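RagB/SusD domain protein (Flavobacterium johnsoniae, PDB 5J5U) probably binds chitin or its fragments at the cell surface as a SusD-like component of a chitin utilisation system. Local coordinates at residues 420-423 with 427-430; 409-412 with 416-419; 192-197 with 341-346; 392-395 with 401-404. One frame throughout, in Å; residues are numbered along the deposited sequence.

In the fold
Along the chain, contact 3 comes first, then contact 4, contact 2 and contact 1, all in a mainly helical SusD-like protein of the TPR clan. The last three follow consecutive elements: contact 4 sets the loop after helix 382-391 against helix 399-410, contact 2 joins helix 399-410 to helix 415-425, and contact 1 folds the next loop back onto helix 415-425. Contact 3 pairs two helices far apart in sequence, 178-195 and 337-349. Centres of contacts 1 and 2 lie about 9 Å apart, those of contacts 2 and 4 about 16 Å. Ile403 packing on residues 341-346 and the Glu417-Arg195 salt bridge join the later helices to these earlier ones.

Contact 1. Residues 420-423 with 427-430; sequences SNWR and YPHL
Tyr427 meets Trp422 through its backbone carbonyl: Tyr427 O approaches Trp422 CD1 to 3.4 Å and makes a CA-H...O contact with Trp422 CA at 3.5 Å, with 149° at the hydrogen. Water 1 ties the same oxygen to the helix, accepting from Asn421 ND2 at 2.7 Å and donating to Tyr427 O at 2.9 Å. The other end of that amide, Asn421 OD1, receives a bond from Arg424. The phenol ring of Tyr427 packs on Lys400 and Glu401 of helix 399-410. Pro428 follows through a cis peptide bond, and its O lies 3.0 Å from Trp422 NE1, at the indole edge. Here the chain has left helix 415-425 of this mostly helical SusD-like fold and runs beside its last turn on the way to helix 452-457. The Leu430 side chain adds an apolar contact. Trp422 has CG anti to its backbone N (chi1 -178°), which carries the indole out from the helix to meet Leu430 CD1 over its five-membered ring, a CH-pi contact 4.0 Å from the centroid and 21° off the normal. In the plane at the ring's edge, water 2 accepts from Leu430 N at 2.9 Å and, weakly, from Trp422 NE1 at 3.2 Å.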
loop_
_atom_site.group_PDB
_atom_site.type_symbol
_atom_site.label_atom_id
_atom_site.label_comp_id
_atom_site.label_asym_id
_atom_site.label_seq_id
_atom_site.Cartn_x
_atom_site.Cartn_y
_atom_site.Cartn_z
ATOM N N SER A 420 -4.108 -2.119 -5.231
ATOM C CA SER A 420 -4.746 -3.432 -5.097
ATOM C C SER A 420 -6.229 -3.315 -4.672
ATOM O O SER A 420 -7.104 -3.978 -5.251
ATOM C CB SER A 420 -3.966 -4.310 -4.112
ATOM O OG SER A 420 -2.637 -4.537 -4.575
ATOM N N ASN A 421 -6.519 -2.467 -3.683
ATOM C CA ASN A 421 -7.885 -2.349 -3.185
ATOM C C ASN A 421 -8.790 -1.722 -4.251
ATOM O O ASN A 421 -9.963 -2.049 -4.364
ATOM C CB ASN A 421 -7.933 -1.533 -1.883
ATOM C CG ASN A 421 -9.170 -1.858 -1.026
ATOM O OD1 ASN A 421 -9.207 -2.871 -0.310
ATOM N ND2 ASN A 421 -10.188 -1.014 -1.120
ATOM N N TRP A 422 -8.231 -0.840 -5.056
ATOM C CA TRP A 422 -8.971 -0.348 -6.206
ATOM C C TRP A 422 -9.218 -1.472 -7.222
ATOM O O TRP A 422 -10.327 -1.578 -7.769
ATOM C CB TRP A 422 -8.263 0.821 -6.900
ATOM C CG TRP A 422 -9.083 1.311 -8.048
ATOM C CD1 TRP A 422 -10.149 2.154 -7.983
ATOM C CD2 TRP A 422 -8.938 0.950 -9.425
ATOM N NE1 TRP A 422 -10.669 2.357 -9.228
ATOM C CE2 TRP A 422 -9.943 1.632 -10.138
ATOM C CE3 TRP A 422 -8.051 0.116 -10.129
ATOM C CZ2 TRP A 422 -10.089 1.516 -11.522
ATOM C CZ3 TRP A 422 -8.190 -0.002 -11.510
ATOM C CH2 TRP A 422 -9.198 0.703 -12.192
ATOM N N ARG A 423 -8.210 -2.314 -7.468
ATOM C CA ARG A 423 -8.419 -3.389 -8.443
ATOM C C ARG A 423 -9.522 -4.344 -7.957
ATOM O O ARG A 423 -10.395 -4.716 -8.733
ATOM C CB ARG A 423 -7.114 -4.148 -8.736
ATOM C CG ARG A 423 -6.229 -3.429 -9.833
ATOM C CD ARG A 423 -4.899 -4.139 -10.039
ATOM N NE ARG A 423 -4.090 -4.173 -8.808
ATOM C CZ ARG A 423 -3.078 -5.007 -8.597
ATOM N NH1 ARG A 423 -2.708 -5.899 -9.527
ATOM N NH2 ARG A 423 -2.416 -4.947 -7.447
ATOM N N TYR A 427 -13.404 0.823 -6.347
ATOM C CA TYR A 427 -13.559 2.059 -5.587
ATOM C C TYR A 427 -12.208 2.598 -5.137
ATOM O O TYR A 427 -11.315 1.817 -4.775
ATOM C CB TYR A 427 -14.434 1.812 -4.364
ATOM C CG TYR A 427 -15.900 1.606 -4.698
ATOM C CD1 TYR A 427 -16.594 2.504 -5.502
ATOM C CD2 TYR A 427 -16.589 0.500 -4.219
ATOM C CE1 TYR A 427 -17.938 2.304 -5.806
ATOM C CE2 TYR A 427 -17.928 0.296 -4.518
ATOM C CZ TYR A 427 -18.590 1.191 -5.305
ATOM O OH TYR A 427 -19.909 0.961 -5.591
ATOM N N PRO A 428 -12.046 3.931 -5.131
ATOM C CA PRO A 428 -13.000 4.946 -5.588
ATOM C C PRO A 428 -13.045 5.013 -7.091
ATOM O O PRO A 428 -12.134 4.493 -7.728
ATOM C CB PRO A 428 -12.436 6.242 -5.019
ATOM C CG PRO A 428 -10.959 5.981 -4.915
ATOM C CD PRO A 428 -10.874 4.543 -4.482
ATOM N N HIS A 429 -14.105 5.592 -7.639
ATOM C CA HIS A 429 -14.196 5.837 -9.056
ATOM C C HIS A 429 -13.175 6.887 -9.431
ATOM O O HIS A 429 -13.122 7.955 -8.837
ATOM C CB HIS A 429 -15.607 6.269 -9.444
ATOM C CG HIS A 429 -16.617 5.176 -9.304
ATOM N ND1 HIS A 429 -17.965 5.373 -9.503
ATOM C CD2 HIS A 429 -16.472 3.871 -8.969
ATOM C CE1 HIS A 429 -18.608 4.238 -9.296
ATOM N NE2 HIS A 429 -17.724 3.312 -8.970
ATOM N N LEU A 430 -12.364 6.572 -10.428
ATOM C CA LEU A 430 -11.255 7.425 -10.794
ATOM C C LEU A 430 -11.688 8.321 -11.918
ATOM O O LEU A 430 -12.658 8.045 -12.589
ATOM C CB LEU A 430 -10.008 6.601 -11.199
ATOM C CG LEU A 430 -9.417 5.640 -10.137
ATOM C CD1 LEU A 430 -8.149 4.921 -10.653
ATOM C CD2 LEU A 430 -9.153 6.357 -8.791
HETATM O O HOH W 1 -9.961 1.365 -2.298
HETATM O O HOH W 2 -12.371 3.847 -11.552
#

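Contact 2. Residues 409-412 with 416-419; sequences ITYL and IEAY
Tyr411 lays one face of its ring against Glu417 CB, which stands 3.4 Å above the ring plane and over its centre. Seen from the centroid, Glu417 CB is 14° off the ring normal, a CH-pi contact made by the methylene rather than by the acid. Beside it, Tyr411 CB touches Ala418 CB at 3.6 Å. This packs the short connection between helices 399-410 and 415-425 in the core of the mainly helical SusD-like fold, the contact's centre about 5 Å from the chain's. Tyr411 is the first residue to leave helical geometry after helix 399-410; with CG anti to its carbonyl carbon (chi1 -73°), the ring reaches across to the next helix. Packing is looser further out. Glu417 CG comes only within 4.1 Å of Tyr411 CE1, the chain then bends at chi2, and the carboxylate plane stands 73° from that of the ring. No solvent side is involved, since all three touching residues are buried, and the polar ends pair elsewhere: Tyr411 OH with Glu339, Glu417 with Arg195 and Gln113. No hydrogen bond crosses the interface, which rests mainly on ring-face and CB contacts, while the Arg195 salt bridge would probably keep Glu417 ionised.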
loop_
_atom_site.group_PDB
_atom_site.type_symbol
_atom_site.label_atom_id
_atom_site.label_comp_id
_atom_site.label_asym_id
_atom_site.label_seq_id
_atom_site.Cartn_x
_atom_site.Cartn_y
_atom_site.Cartn_z
ATOM N N ILE A 409 -7.667 6.720 1.008
ATOM C CA ILE A 409 -7.028 7.845 1.691
ATOM C C ILE A 409 -6.011 7.336 2.708
ATOM O O ILE A 409 -4.897 7.845 2.805
ATOM C CB ILE A 409 -8.068 8.764 2.369
ATOM C CG1 ILE A 409 -8.930 9.430 1.286
ATOM C CG2 ILE A 409 -7.375 9.835 3.200
ATOM C CD1 ILE A 409 -10.018 10.334 1.807
ATOM N N THR A 410 -6.382 6.291 3.424
ATOM C CA THR A 410 -5.529 5.683 4.432
ATOM C C THR A 410 -4.244 5.104 3.824
ATOM O O THR A 410 -3.176 5.176 4.450
ATOM C CB THR A 410 -6.327 4.594 5.194
ATOM O OG1 THR A 410 -7.243 5.245 6.087
ATOM C CG2 THR A 410 -5.430 3.687 6.002
ATOM N N TYR A 411 -4.342 4.584 2.595
ATOM C CA TYR A 411 -3.199 3.997 1.900
ATOM C C TYR A 411 -2.348 4.998 1.162
ATOM O O TYR A 411 -1.506 4.608 0.350
ATOM C CB TYR A 411 -3.659 2.949 0.896
ATOM C CG TYR A 411 -4.136 1.653 1.500
ATOM C CD1 TYR A 411 -3.440 1.036 2.539
ATOM C CD2 TYR A 411 -5.295 1.063 1.053
ATOM C CE1 TYR A 411 -3.891 -0.155 3.101
ATOM C CE2 TYR A 411 -5.746 -0.125 1.586
ATOM C CZ TYR A 411 -5.054 -0.730 2.609
ATOM O OH TYR A 411 -5.537 -1.917 3.127
ATOM N N LEU A 412 -2.563 6.286 1.413
ATOM C CA LEU A 412 -1.710 7.309 0.814
ATOM C C LEU A 412 -0.269 7.092 1.270
ATOM O O LEU A 412 -0.052 6.704 2.416
ATOM C CB LEU A 412 -2.207 8.705 1.182
ATOM C CG LEU A 412 -1.604 9.858 0.388
ATOM C CD1 LEU A 412 -1.943 9.676 -1.071
ATOM C CD2 LEU A 412 -2.117 11.233 0.926
ATOM N N ILE A 416 0.804 0.945 -3.383
ATOM C CA ILE A 416 0.658 -0.432 -3.828
ATOM C C ILE A 416 -0.657 -1.017 -3.270
ATOM O O ILE A 416 -1.425 -1.650 -4.012
ATOM C CB ILE A 416 1.858 -1.289 -3.404
ATOM C CG1 ILE A 416 3.101 -0.887 -4.186
ATOM C CG2 ILE A 416 1.581 -2.795 -3.625
ATOM C CD1 ILE A 416 4.351 -1.670 -3.771
ATOM N N GLU A 417 -0.928 -0.777 -1.981
ATOM C CA GLU A 417 -2.146 -1.289 -1.332
ATOM C C GLU A 417 -3.423 -0.631 -1.853
ATOM O O GLU A 417 -4.419 -1.286 -2.056
ATOM C CB GLU A 417 -2.070 -1.113 0.183
ATOM C CG GLU A 417 -1.013 -1.966 0.828
ATOM C CD GLU A 417 -1.034 -3.382 0.297
ATOM O OE1 GLU A 417 -2.115 -4.011 0.357
ATOM O OE2 GLU A 417 0.021 -3.861 -0.181
ATOM N N ALA A 418 -3.377 0.670 -2.063
ATOM C CA ALA A 418 -4.496 1.370 -2.645
ATOM C C ALA A 418 -4.782 0.857 -4.051
ATOM O O ALA A 418 -5.931 0.716 -4.422
ATOM C CB ALA A 418 -4.227 2.844 -2.680
ATOM N N TYR A 419 -3.740 0.634 -4.839
ATOM C CA TYR A 419 -3.851 0.094 -6.209
ATOM C C TYR A 419 -4.509 -1.275 -6.182
ATOM O O TYR A 419 -5.385 -1.556 -6.994
ATOM C CB TYR A 419 -2.471 0.023 -6.884
ATOM C CG TYR A 419 -2.421 -0.644 -8.261
ATOM C CD1 TYR A 419 -3.317 -0.299 -9.287
ATOM C CD2 TYR A 419 -1.438 -1.583 -8.550
ATOM C CE1 TYR A 419 -3.249 -0.902 -10.552
ATOM C CE2 TYR A 419 -1.352 -2.194 -9.809
ATOM C CZ TYR A 419 -2.263 -1.870 -10.806
ATOM O OH TYR A 419 -2.137 -2.509 -12.037
#

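Contact 3. Residues 192-197 with 341-346; sequences LAMRIS and QLLLAE
Glu346, whose carboxylate faces Ser197 across the contact, is gripped at both oxygens: OE1 by a salt bridge to Arg424 and OE2 by one to Arg350. Arg424 also hydrogen-bonds Ser197 OG, using its other terminal nitrogen, and so bridges the two segments. The direct approach is much looser, with Ser197 OG 4.5 Å from Glu346 OE2, and the polar link is thus made through the arginine. Glu346 reaches it with a fully extended chain, CG anti to the backbone N (chi1 179°). Two arginines around one buried carboxylate would be expected to stabilise its ionised form.

The apolar half of the contact belongs to Met194 and Leu343, the residues whose CA atoms come nearest across the segments, at 7.0 Å. Leu343 CD2 lies 3.7 Å from Met194 CG and 3.8 Å from Met194 CB, so one methyl branch rests on the base of the methionine chain. Met194 CG also reaches Leu343 CB, at 4.0 Å, as the two side chains run antiparallel alongside one another. Bends at chi2 (-50°) and chi3 fold the methionine chain back beyond CG. This is helix-to-helix packing within the mainly helical SusD-like fold, between the end of helix 178-195 and helix 337-349, with helix 201-214 alongside touching Met194 through Ala208 and Leu344 through Phe212.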
loop_
_atom_site.group_PDB
_atom_site.type_symbol
_atom_site.label_atom_id
_atom_site.label_comp_id
_atom_site.label_asym_id
_atom_site.label_seq_id
_atom_site.Cartn_x
_atom_site.Cartn_y
_atom_site.Cartn_z
ATOM N N LEU A 192 -5.273 -9.745 3.756
ATOM C CA LEU A 192 -5.291 -10.814 2.753
ATOM C C LEU A 192 -6.713 -11.401 2.626
ATOM O O LEU A 192 -7.172 -11.713 1.520
ATOM C CB LEU A 192 -4.257 -11.884 3.112
ATOM C CG LEU A 192 -2.837 -11.301 3.133
ATOM C CD1 LEU A 192 -1.857 -12.186 3.836
ATOM C CD2 LEU A 192 -2.334 -10.998 1.737
ATOM N N ALA A 193 -7.416 -11.530 3.749
ATOM C CA ALA A 193 -8.762 -12.070 3.716
ATOM C C ALA A 193 -9.664 -11.203 2.882
ATOM O O ALA A 193 -10.394 -11.702 2.029
ATOM C CB ALA A 193 -9.339 -12.205 5.124
ATOM N N MET A 194 -9.618 -9.893 3.116
ATOM C CA MET A 194 -10.473 -9.004 2.333
ATOM C C MET A 194 -10.043 -9.015 0.874
ATOM O O MET A 194 -10.888 -8.917 -0.027
ATOM C CB MET A 194 -10.468 -7.586 2.903
ATOM C CG MET A 194 -11.139 -7.499 4.292
ATOM S SD MET A 194 -12.793 -8.258 4.443
ATOM C CE MET A 194 -12.369 -9.879 4.949
ATOM N N ARG A 195 -8.746 -9.185 0.626
ATOM C CA ARG A 195 -8.305 -9.090 -0.761
ATOM C C ARG A 195 -8.902 -10.227 -1.622
ATOM O O ARG A 195 -9.085 -10.053 -2.819
ATOM C CB ARG A 195 -6.775 -9.067 -0.855
ATOM C CG ARG A 195 -6.285 -8.584 -2.216
ATOM C CD ARG A 195 -5.064 -7.688 -2.068
ATOM N NE ARG A 195 -5.382 -6.441 -1.375
ATOM C CZ ARG A 195 -4.504 -5.764 -0.652
ATOM N NH1 ARG A 195 -3.262 -6.214 -0.554
ATOM N NH2 ARG A 195 -4.857 -4.636 -0.038
ATOM N N ILE A 196 -9.204 -11.378 -1.027
ATOM C CA ILE A 196 -9.844 -12.455 -1.789
ATOM C C ILE A 196 -11.354 -12.567 -1.597
ATOM O O ILE A 196 -11.922 -13.634 -1.811
ATOM C CB ILE A 196 -9.221 -13.832 -1.476
ATOM C CG1 ILE A 196 -9.340 -14.143 0.017
ATOM C CG2 ILE A 196 -7.776 -13.877 -1.959
ATOM C CD1 ILE A 196 -8.885 -15.528 0.384
ATOM N N SER A 197 -12.005 -11.463 -1.238
ATOM C CA SER A 197 -13.445 -11.474 -0.980
ATOM C C SER A 197 -14.228 -11.775 -2.254
ATOM O O SER A 197 -15.262 -12.433 -2.204
ATOM C CB SER A 197 -13.908 -10.131 -0.400
ATOM O OG SER A 197 -13.722 -9.089 -1.343
ATOM N N GLN A 341 -9.437 -1.245 10.939
ATOM C CA GLN A 341 -10.803 -0.869 11.297
ATOM C C GLN A 341 -11.679 -0.697 10.060
ATOM O O GLN A 341 -12.863 -1.035 10.077
ATOM C CB GLN A 341 -10.812 0.419 12.132
ATOM C CG GLN A 341 -10.134 0.284 13.489
ATOM C CD GLN A 341 -10.606 -0.955 14.231
ATOM O OE1 GLN A 341 -11.698 -0.970 14.790
ATOM N NE2 GLN A 341 -9.782 -2.001 14.237
ATOM N N LEU A 342 -11.104 -0.190 8.977
ATOM C CA LEU A 342 -11.884 0.001 7.750
ATOM C C LEU A 342 -12.195 -1.358 7.079
ATOM O O LEU A 342 -13.298 -1.593 6.573
ATOM C CB LEU A 342 -11.144 0.947 6.798
ATOM C CG LEU A 342 -11.116 2.425 7.218
ATOM C CD1 LEU A 342 -10.255 3.281 6.293
ATOM C CD2 LEU A 342 -12.511 2.997 7.281
ATOM N N LEU A 343 -11.240 -2.277 7.139
ATOM C CA LEU A 343 -11.457 -3.639 6.655
ATOM C C LEU A 343 -12.523 -4.335 7.496
ATOM O O LEU A 343 -13.403 -4.993 6.956
ATOM C CB LEU A 343 -10.149 -4.442 6.693
ATOM C CG LEU A 343 -9.042 -3.992 5.738
ATOM C CD1 LEU A 343 -7.740 -4.692 6.032
ATOM C CD2 LEU A 343 -9.474 -4.197 4.280
ATOM N N LEU A 344 -12.465 -4.158 8.817
ATOM C CA LEU A 344 -13.504 -4.725 9.675
ATOM C C LEU A 344 -14.876 -4.099 9.379
ATOM O O LEU A 344 -15.888 -4.788 9.460
ATOM C CB LEU A 344 -13.140 -4.561 11.154
ATOM C CG LEU A 344 -12.056 -5.581 11.541
ATOM C CD1 LEU A 344 -11.572 -5.413 12.977
ATOM C CD2 LEU A 344 -12.494 -7.029 11.247
ATOM N N ALA A 345 -14.912 -2.819 9.001
ATOM C CA ALA A 345 -16.174 -2.211 8.553
ATOM C C ALA A 345 -16.726 -2.979 7.354
ATOM O O ALA A 345 -17.916 -3.343 7.331
ATOM C CB ALA A 345 -15.985 -0.731 8.195
ATOM N N GLU A 346 -15.865 -3.242 6.364
ATOM C CA GLU A 346 -16.339 -3.969 5.187
ATOM C C GLU A 346 -16.776 -5.408 5.502
ATOM O O GLU A 346 -17.815 -5.862 5.020
ATOM C CB GLU A 346 -15.283 -3.993 4.078
ATOM C CG GLU A 346 -15.760 -4.783 2.851
ATOM C CD GLU A 346 -14.757 -4.824 1.699
ATOM O OE1 GLU A 346 -13.611 -4.356 1.863
ATOM O OE2 GLU A 346 -15.121 -5.353 0.635
#

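Contact 4. Residues 392-395 with 401-404; sequences KPLA and EQIG
Gln402 reaches across to the loop with its side-chain amide, whose NE2 donates to Pro393 O at 2.8 Å with an N-H...O angle of 149°. The acceptor lies close to the amide plane of Gln402, but from the carbonyl's side the donor stands 36° above the Pro393 carbonyl plane. The other half of the amide faces Ala395: Ala395 N lies 2.9 Å from Gln402 OE1, a geometry that fits a hydrogen bond, although the position of OE1 is doubtful because it crowds another atom of the model. The polar link therefore rests on the bond from NE2; the OE1 half, if correctly placed, would make the amide span Leu394. Gln402 covers the distance because its chain is extended beyond CG (chi2 174°).

Next to this polar pair, Leu394 turns CD1 to the helix, 4.0 Å from Gln402 CB and 4.1 Å from Ile403 CG1. The loop connects two successive helices: helix 382-391 ends just before Lys392, and the chain then passes along the first turns of helix 399-410, which supplies both Gln402 and Ile403. It lies at the surface of the helical SusD-like fold, with Pro393 exposed and Ile403 buried. Farther out, Tyr361 of helix 357-371 packs against Leu394, Gln402 and Ile403, backing the apolar side of the loop. Ile403 also packs on Ala345 and Glu346 of helix 337-349, so this turn of helix 399-410 lies between the loop and that helix, and Lys392 NZ hydrogen-bonds Asn271 at the loop's start.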
loop_
_atom_site.group_PDB
_atom_site.type_symbol
_atom_site.label_atom_id
_atom_site.label_comp_id
_atom_site.label_asym_id
_atom_site.label_seq_id
_atom_site.Cartn_x
_atom_site.Cartn_y
_atom_site.Cartn_z
ATOM N N LYS A 392 -20.683 12.889 8.405
ATOM C CA LYS A 392 -20.657 12.001 7.252
ATOM C C LYS A 392 -20.395 10.564 7.693
ATOM O O LYS A 392 -19.280 10.057 7.553
ATOM C CB LYS A 392 -19.600 12.467 6.234
ATOM C CG LYS A 392 -20.107 12.431 4.791
ATOM C CD LYS A 392 -20.269 13.838 4.202
ATOM C CE LYS A 392 -20.674 13.803 2.712
ATOM N NZ LYS A 392 -20.702 15.170 2.083
ATOM N N PRO A 393 -21.439 9.896 8.218
ATOM C CA PRO A 393 -21.332 8.519 8.710
ATOM C C PRO A 393 -21.449 7.532 7.565
ATOM O O PRO A 393 -21.739 7.948 6.439
ATOM C CB PRO A 393 -22.530 8.395 9.644
ATOM C CG PRO A 393 -23.570 9.242 8.943
ATOM C CD PRO A 393 -22.823 10.402 8.322
ATOM N N LEU A 394 -21.233 6.251 7.851
ATOM C CA LEU A 394 -21.529 5.206 6.884
ATOM C C LEU A 394 -23.027 5.288 6.515
ATOM O O LEU A 394 -23.897 5.223 7.391
ATOM C CB LEU A 394 -21.170 3.832 7.458
ATOM C CG LEU A 394 -20.849 2.725 6.457
ATOM C CD1 LEU A 394 -19.614 3.086 5.643
ATOM C CD2 LEU A 394 -20.704 1.369 7.136
ATOM N N ALA A 395 -23.310 5.482 5.227
ATOM C CA ALA A 395 -24.677 5.665 4.729
ATOM C C ALA A 395 -25.268 4.367 4.160
ATOM O O ALA A 395 -24.558 3.379 3.980
ATOM C CB ALA A 395 -24.705 6.753 3.680
ATOM N N GLU A 401 -18.538 2.033 -1.290
ATOM C CA GLU A 401 -17.952 3.227 -1.883
ATOM C C GLU A 401 -17.202 4.049 -0.848
ATOM O O GLU A 401 -16.047 4.461 -1.066
ATOM C CB GLU A 401 -19.036 4.085 -2.533
ATOM C CG GLU A 401 -18.511 5.381 -3.112
ATOM C CD GLU A 401 -19.584 6.183 -3.813
ATOM O OE1 GLU A 401 -20.740 5.721 -3.849
ATOM O OE2 GLU A 401 -19.276 7.286 -4.310
ATOM N N GLN A 402 -17.854 4.230 0.297
ATOM C CA GLN A 402 -17.315 5.026 1.398
ATOM C C GLN A 402 -16.078 4.378 2.015
ATOM O O GLN A 402 -15.093 5.067 2.318
ATOM C CB GLN A 402 -18.391 5.238 2.471
ATOM C CG GLN A 402 -19.455 6.226 2.061
ATOM C CD GLN A 402 -20.607 6.325 3.058
ATOM O OE1 GLN A 402 -21.626 5.647 2.924
ATOM N NE2 GLN A 402 -20.452 7.194 4.051
ATOM N N ILE A 403 -16.135 3.053 2.170
ATOM C CA ILE A 403 -15.052 2.270 2.771
ATOM C C ILE A 403 -13.823 2.224 1.854
ATOM O O ILE A 403 -12.683 2.399 2.308
ATOM C CB ILE A 403 -15.518 0.815 3.096
ATOM C CG1 ILE A 403 -16.539 0.827 4.230
ATOM C CG2 ILE A 403 -14.334 -0.073 3.502
ATOM C CD1 ILE A 403 -17.110 -0.515 4.534
ATOM N N GLY A 404 -14.072 1.991 0.568
ATOM C CA GLY A 404 -13.020 2.011 -0.432
ATOM C C GLY A 404 -12.322 3.355 -0.504
ATOM O O GLY A 404 -11.086 3.414 -0.533
#